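Local coordinates for protein b11L5F_LGL (Synthetic construct, PDB 6CZG) that is a computationally designed beta barrel, probably intended to bind a small fluorogenic ligand and switch on its fluorescence, at residues M31-R36 with G109-Q114; V43-T48 with I73-L78. One frame throughout, in Å; residues are numbered along the deposited sequence.

Overall arrangement
Both contacts lie inside a closed, eight-stranded antiparallel barrel, and each joins side chains from two strands that have one other strand between them. Contact 1 links strand 26-37 to strand 106-114 across strand 13-20; contact 2 links strand 40-48 to strand 68-75 across strand 54-65. Along the chain, contact 2 is nested within the loop closed by contact 1. Their centres are about 13 Å apart. They meet at the neighbouring strands 26-37 and 40-48, where His-32 N and Lys-44 O form a probable hydrogen bond of 2.8 Å, Phe-33 packs on Val-43 and Met-31 on Ala-45. Together the two contacts form one connected apolar patch of the barrel interior, running from strand 106-114 round to strand 68-75.

Contact 1. Residues M31-R36 with G109-Q114; sequences MHFQPR and GTLQRQ
Leu-111 meets Phe-33 and Met-31 inside the barrel, and one methyl group does all the touching on its side. This methyl, CD2, comes obliquely to the Phe-33 ring, with CE1 of Phe-33 at 3.8 Å from CD2 of Leu-111 and CZ of the same ring almost as near. The two side chains run at about a right angle. With CG of Phe-33 anti to the carbonyl carbon (chi1 -62°), the ring reaches inward and offers its far end to the leucine. Met-31 belongs to the looser part of the cluster: its sulfur SD lies 4.2 Å from the same Leu-111 CD2. Val-17, on the intervening strand 13-20, touches both Met-31 and Leu-111, and the Trp-15 ring meets that of Phe-33 with the planes nearly perpendicular.

On the outer, partly solvent-exposed side nothing joins the two segments. His-32 ND1 is hydrogen-bonded to Thr-14 OG1, and Arg-113 NH1 to Pro-12 O, so both bond to the first strand or the loop leading into it. The contact rests on apolar packing alone, so its specificity probably comes from the fit of the side chains and the exclusion of water rather than from directional polar bonds.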
loop_
_atom_site.group_PDB
_atom_site.type_symbol
_atom_site.label_atom_id
_atom_site.label_comp_id
_atom_site.label_asym_id
_atom_site.label_seq_id
_atom_site.Cartn_x
_atom_site.Cartn_y
_atom_site.Cartn_z
ATOM N N MET A 31 0.920 5.304 -4.383
ATOM C CA MET A 31 0.010 5.096 -3.266
ATOM C C MET A 31 -0.097 6.390 -2.474
ATOM O O MET A 31 0.922 6.950 -2.056
ATOM C CB MET A 31 0.488 3.952 -2.367
ATOM C CG MET A 31 -0.071 2.594 -2.757
ATOM S SD MET A 31 0.506 1.258 -1.695
ATOM C CE MET A 31 -0.027 -0.171 -2.634
ATOM N N HIS A 32 -1.324 6.861 -2.272
ATOM C CA HIS A 32 -1.592 8.109 -1.570
ATOM C C HIS A 32 -2.277 7.817 -0.242
ATOM O O HIS A 32 -3.268 7.080 -0.199
ATOM C CB HIS A 32 -2.462 9.038 -2.419
ATOM C CG HIS A 32 -2.025 9.137 -3.847
ATOM N ND1 HIS A 32 -0.876 9.796 -4.229
ATOM C CD2 HIS A 32 -2.581 8.662 -4.986
ATOM C CE1 HIS A 32 -0.742 9.722 -5.541
ATOM N NE2 HIS A 32 -1.765 9.039 -6.024
ATOM N N PHE A 33 -1.749 8.396 0.834
ATOM C CA PHE A 33 -2.281 8.208 2.177
ATOM C C PHE A 33 -2.779 9.538 2.721
ATOM O O PHE A 33 -2.040 10.531 2.720
ATOM C CB PHE A 33 -1.223 7.618 3.115
ATOM C CG PHE A 33 -0.737 6.257 2.703
ATOM C CD1 PHE A 33 0.287 6.121 1.782
ATOM C CD2 PHE A 33 -1.305 5.114 3.242
ATOM C CE1 PHE A 33 0.737 4.869 1.403
ATOM C CE2 PHE A 33 -0.859 3.860 2.868
ATOM C CZ PHE A 33 0.163 3.738 1.946
ATOM N N GLN A 34 -4.029 9.549 3.187
ATOM C CA GLN A 34 -4.663 10.694 3.818
ATOM C C GLN A 34 -5.173 10.317 5.204
ATOM O O GLN A 34 -5.768 9.246 5.372
ATOM C CB GLN A 34 -5.829 11.221 2.968
ATOM C CG GLN A 34 -5.493 12.461 2.155
ATOM N N PRO A 35 -4.953 11.162 6.209
ATOM C CA PRO A 35 -5.396 10.826 7.569
ATOM C C PRO A 35 -6.912 10.702 7.657
ATOM O O PRO A 35 -7.653 11.576 7.203
ATOM C CB PRO A 35 -4.876 11.996 8.412
ATOM C CG PRO A 35 -3.781 12.607 7.595
ATOM C CD PRO A 35 -4.202 12.428 6.169
ATOM N N ARG A 36 -7.364 9.598 8.246
ATOM C CA ARG A 36 -8.774 9.358 8.529
ATOM C C ARG A 36 -9.090 9.387 10.015
ATOM O O ARG A 36 -10.137 9.901 10.413
ATOM C CB ARG A 36 -9.208 8.008 7.944
ATOM C CG ARG A 36 -10.611 7.573 8.339
ATOM C CD ARG A 36 -11.124 6.464 7.437
ATOM N N GLY A 109 6.749 -5.496 -1.650
ATOM C CA GLY A 109 6.826 -4.213 -2.324
ATOM C C GLY A 109 7.623 -3.208 -1.525
ATOM O O GLY A 109 7.906 -3.395 -0.340
ATOM N N THR A 110 7.988 -2.124 -2.205
ATOM C CA THR A 110 8.711 -1.019 -1.597
ATOM C C THR A 110 7.993 0.287 -1.901
ATOM O O THR A 110 7.571 0.529 -3.040
ATOM C CB THR A 110 10.162 -0.945 -2.091
ATOM O OG1 THR A 110 10.851 -2.149 -1.734
ATOM C CG2 THR A 110 10.885 0.245 -1.474
ATOM N N LEU A 111 7.857 1.116 -0.866
ATOM C CA LEU A 111 7.251 2.440 -0.951
ATOM C C LEU A 111 8.351 3.474 -0.746
ATOM O O LEU A 111 8.937 3.559 0.339
ATOM C CB LEU A 111 6.151 2.603 0.095
ATOM C CG LEU A 111 4.768 2.024 -0.211
ATOM C CD1 LEU A 111 4.759 0.508 -0.072
ATOM C CD2 LEU A 111 3.713 2.656 0.685
ATOM N N GLN A 112 8.628 4.256 -1.784
ATOM C CA GLN A 112 9.653 5.290 -1.748
ATOM C C GLN A 112 8.975 6.652 -1.735
ATOM O O GLN A 112 8.152 6.944 -2.606
ATOM C CB GLN A 112 10.594 5.170 -2.950
ATOM C CG GLN A 112 11.799 6.091 -2.892
ATOM C CD GLN A 112 12.710 5.782 -1.720
ATOM O OE1 GLN A 112 13.048 4.626 -1.469
ATOM N NE2 GLN A 112 13.115 6.821 -0.995
ATOM N N ARG A 113 9.321 7.475 -0.747
ATOM C CA ARG A 113 8.669 8.768 -0.577
ATOM C C ARG A 113 8.791 9.617 -1.835
ATOM O O ARG A 113 9.888 9.812 -2.366
ATOM C CB ARG A 113 9.271 9.508 0.620
ATOM C CG ARG A 113 9.052 11.014 0.603
ATOM C CD ARG A 113 7.591 11.373 0.823
ATOM N NE ARG A 113 7.185 11.205 2.215
ATOM C CZ ARG A 113 5.927 11.273 2.637
ATOM N NH1 ARG A 113 4.948 11.506 1.773
ATOM N NH2 ARG A 113 5.646 11.110 3.922
ATOM N N GLN A 114 7.654 10.120 -2.313
ATOM C CA GLN A 114 7.611 11.045 -3.438
ATOM C C GLN A 114 7.116 12.386 -2.914
ATOM O O GLN A 114 5.957 12.510 -2.504
ATOM C CB GLN A 114 6.712 10.518 -4.555
ATOM C CG GLN A 114 6.279 11.582 -5.556
ATOM C CD GLN A 114 7.319 11.829 -6.634
ATOM O OE1 GLN A 114 7.815 10.894 -7.261
ATOM N NE2 GLN A 114 7.656 13.096 -6.851
#

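Contact 2. Residues V43-T48 with I73-L78; sequences VKAQGT and ITYPSL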
loop_
_atom_site.group_PDB
_atom_site.type_symbol
_atom_site.label_atom_id
_atom_site.label_comp_id
_atom_site.label_asym_id
_atom_site.label_seq_id
_atom_site.Cartn_x
_atom_site.Cartn_y
_atom_site.Cartn_z
ATOM N N VAL A 43 -6.048 4.822 1.992
ATOM C CA VAL A 43 -5.011 4.559 1.001
ATOM C C VAL A 43 -5.659 4.447 -0.371
ATOM O O VAL A 43 -6.690 3.781 -0.529
ATOM C CB VAL A 43 -4.196 3.294 1.340
ATOM C CG1 VAL A 43 -5.099 2.080 1.490
ATOM C CG2 VAL A 43 -3.137 3.043 0.275
ATOM N N LYS A 44 -5.068 5.124 -1.352
ATOM C CA LYS A 44 -5.475 5.033 -2.748
ATOM C C LYS A 44 -4.279 4.568 -3.565
ATOM O O LYS A 44 -3.231 5.222 -3.564
ATOM C CB LYS A 44 -5.994 6.376 -3.261
ATOM C CG LYS A 44 -7.363 6.754 -2.722
ATOM C CD LYS A 44 -8.038 7.783 -3.612
ATOM C CE LYS A 44 -9.104 8.556 -2.853
ATOM N NZ LYS A 44 -8.931 8.444 -1.379
ATOM N N ALA A 45 -4.436 3.444 -4.255
ATOM C CA ALA A 45 -3.387 2.874 -5.088
ATOM C C ALA A 45 -3.726 3.117 -6.551
ATOM O O ALA A 45 -4.846 2.836 -6.988
ATOM C CB ALA A 45 -3.227 1.375 -4.821
ATOM N N GLN A 46 -2.761 3.643 -7.301
ATOM C CA GLN A 46 -2.932 3.903 -8.722
ATOM C C GLN A 46 -1.825 3.208 -9.498
ATOM O O GLN A 46 -0.669 3.186 -9.064
ATOM C CB GLN A 46 -2.920 5.408 -9.021
ATOM N N GLY A 47 -2.185 2.641 -10.643
ATOM C CA GLY A 47 -1.231 1.923 -11.453
ATOM C C GLY A 47 -1.734 1.734 -12.866
ATOM O O GLY A 47 -2.770 2.274 -13.259
ATOM N N THR A 48 -0.977 0.947 -13.627
ATOM C CA THR A 48 -1.267 0.678 -15.028
ATOM C C THR A 48 -0.961 -0.785 -15.308
ATOM O O THR A 48 0.063 -1.307 -14.858
ATOM C CB THR A 48 -0.444 1.590 -15.955
ATOM O OG1 THR A 48 -0.962 2.924 -15.893
ATOM C CG2 THR A 48 -0.504 1.102 -17.396
ATOM N N ILE A 73 -6.851 -3.269 0.944
ATOM C CA ILE A 73 -7.172 -2.507 -0.257
ATOM C C ILE A 73 -8.072 -3.349 -1.151
ATOM O O ILE A 73 -7.909 -4.572 -1.235
ATOM C CB ILE A 73 -5.897 -2.081 -1.019
ATOM C CG1 ILE A 73 -4.881 -1.450 -0.065
ATOM C CG2 ILE A 73 -6.237 -1.115 -2.145
ATOM C CD1 ILE A 73 -3.602 -1.002 -0.742
ATOM N N THR A 74 -9.028 -2.699 -1.810
ATOM C CA THR A 74 -9.923 -3.353 -2.756
ATOM C C THR A 74 -9.820 -2.666 -4.110
ATOM O O THR A 74 -9.791 -1.433 -4.189
ATOM C CB THR A 74 -11.375 -3.325 -2.259
ATOM O OG1 THR A 74 -11.441 -3.881 -0.940
ATOM C CG2 THR A 74 -12.276 -4.130 -3.186
ATOM N N TYR A 75 -9.771 -3.468 -5.176
ATOM C CA TYR A 75 -9.619 -2.980 -6.548
ATOM C C TYR A 75 -10.883 -3.308 -7.334
ATOM O O TYR A 75 -10.976 -4.382 -7.951
ATOM C CB TYR A 75 -8.394 -3.599 -7.221
ATOM C CG TYR A 75 -7.067 -3.158 -6.646
ATOM C CD1 TYR A 75 -6.583 -3.704 -5.464
ATOM C CD2 TYR A 75 -6.290 -2.205 -7.294
ATOM C CE1 TYR A 75 -5.367 -3.309 -4.939
ATOM C CE2 TYR A 75 -5.073 -1.804 -6.776
ATOM C CZ TYR A 75 -4.616 -2.358 -5.599
ATOM O OH TYR A 75 -3.405 -1.962 -5.082
ATOM N N PRO A 76 -11.880 -2.418 -7.340
ATOM C CA PRO A 76 -13.121 -2.724 -8.075
ATOM C C PRO A 76 -12.908 -2.946 -9.563
ATOM O O PRO A 76 -13.561 -3.815 -10.153
ATOM C CB PRO A 76 -14.000 -1.494 -7.803
ATOM C CG PRO A 76 -13.441 -0.885 -6.558
ATOM C CD PRO A 76 -11.966 -1.143 -6.608
ATOM N N SER A 77 -12.004 -2.189 -10.188
ATOM C CA SER A 77 -11.733 -2.342 -11.613
ATOM C C SER A 77 -10.989 -3.629 -11.947
ATOM O O SER A 77 -10.739 -3.885 -13.131
ATOM C CB SER A 77 -10.937 -1.140 -12.126
ATOM N N LEU A 78 -10.632 -4.439 -10.952
ATOM C CA LEU A 78 -9.987 -5.722 -11.203
ATOM C C LEU A 78 -10.786 -6.850 -10.562
ATOM O O LEU A 78 -10.230 -7.682 -9.838
ATOM C CB LEU A 78 -8.550 -5.716 -10.680
ATOM C CG LEU A 78 -7.546 -4.886 -11.484
ATOM C CD1 LEU A 78 -6.133 -5.104 -10.968
ATOM C CD2 LEU A 78 -7.637 -5.223 -12.966
#
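Val-43 and Ile-73 supply the purely aliphatic part of this contact. CG1 of Val-43 lies 3.9 Å from CG1 of Ile-73, and with chi2 of the isoleucine extended (-180°), Ile-73 CD1 comes up against both valine methyls, 4.1 Å from Val-43 CG1 and slightly farther from CG2. The two side chains cross at about a right angle.

A methyl against a phenol makes up the second kind of interaction. Ala-45 CB sits 3.4 Å from Tyr-75 OH and 4.1 Å from CZ of the same residue, approaching the ring obliquely. The tyrosine's CB does not itself point at strand 40-48; the ring, held at chi1 -68° with CG anti to the carbonyl carbon, brings the hydroxyl to it.

No hydrogen bond joins the two segments, but within 73-78 Leu-78 N donates to Tyr-75 O at 3.0 Å, closing a type I turn with Pro-76 and Ser-77 at its corners.

This is packing of inward-facing side chains from next-but-one strands in the antiparallel barrel's interior. Strand 54-65 lies between, pairing with Val-43 and Ala-45 through Gly-59 and Gly-57. Met-31 of strand 26-37 also touches Ile-73, while Ile-55 of strand 54-65 and Met-81 and Val-83 of strand 81-91 pack on Tyr-75.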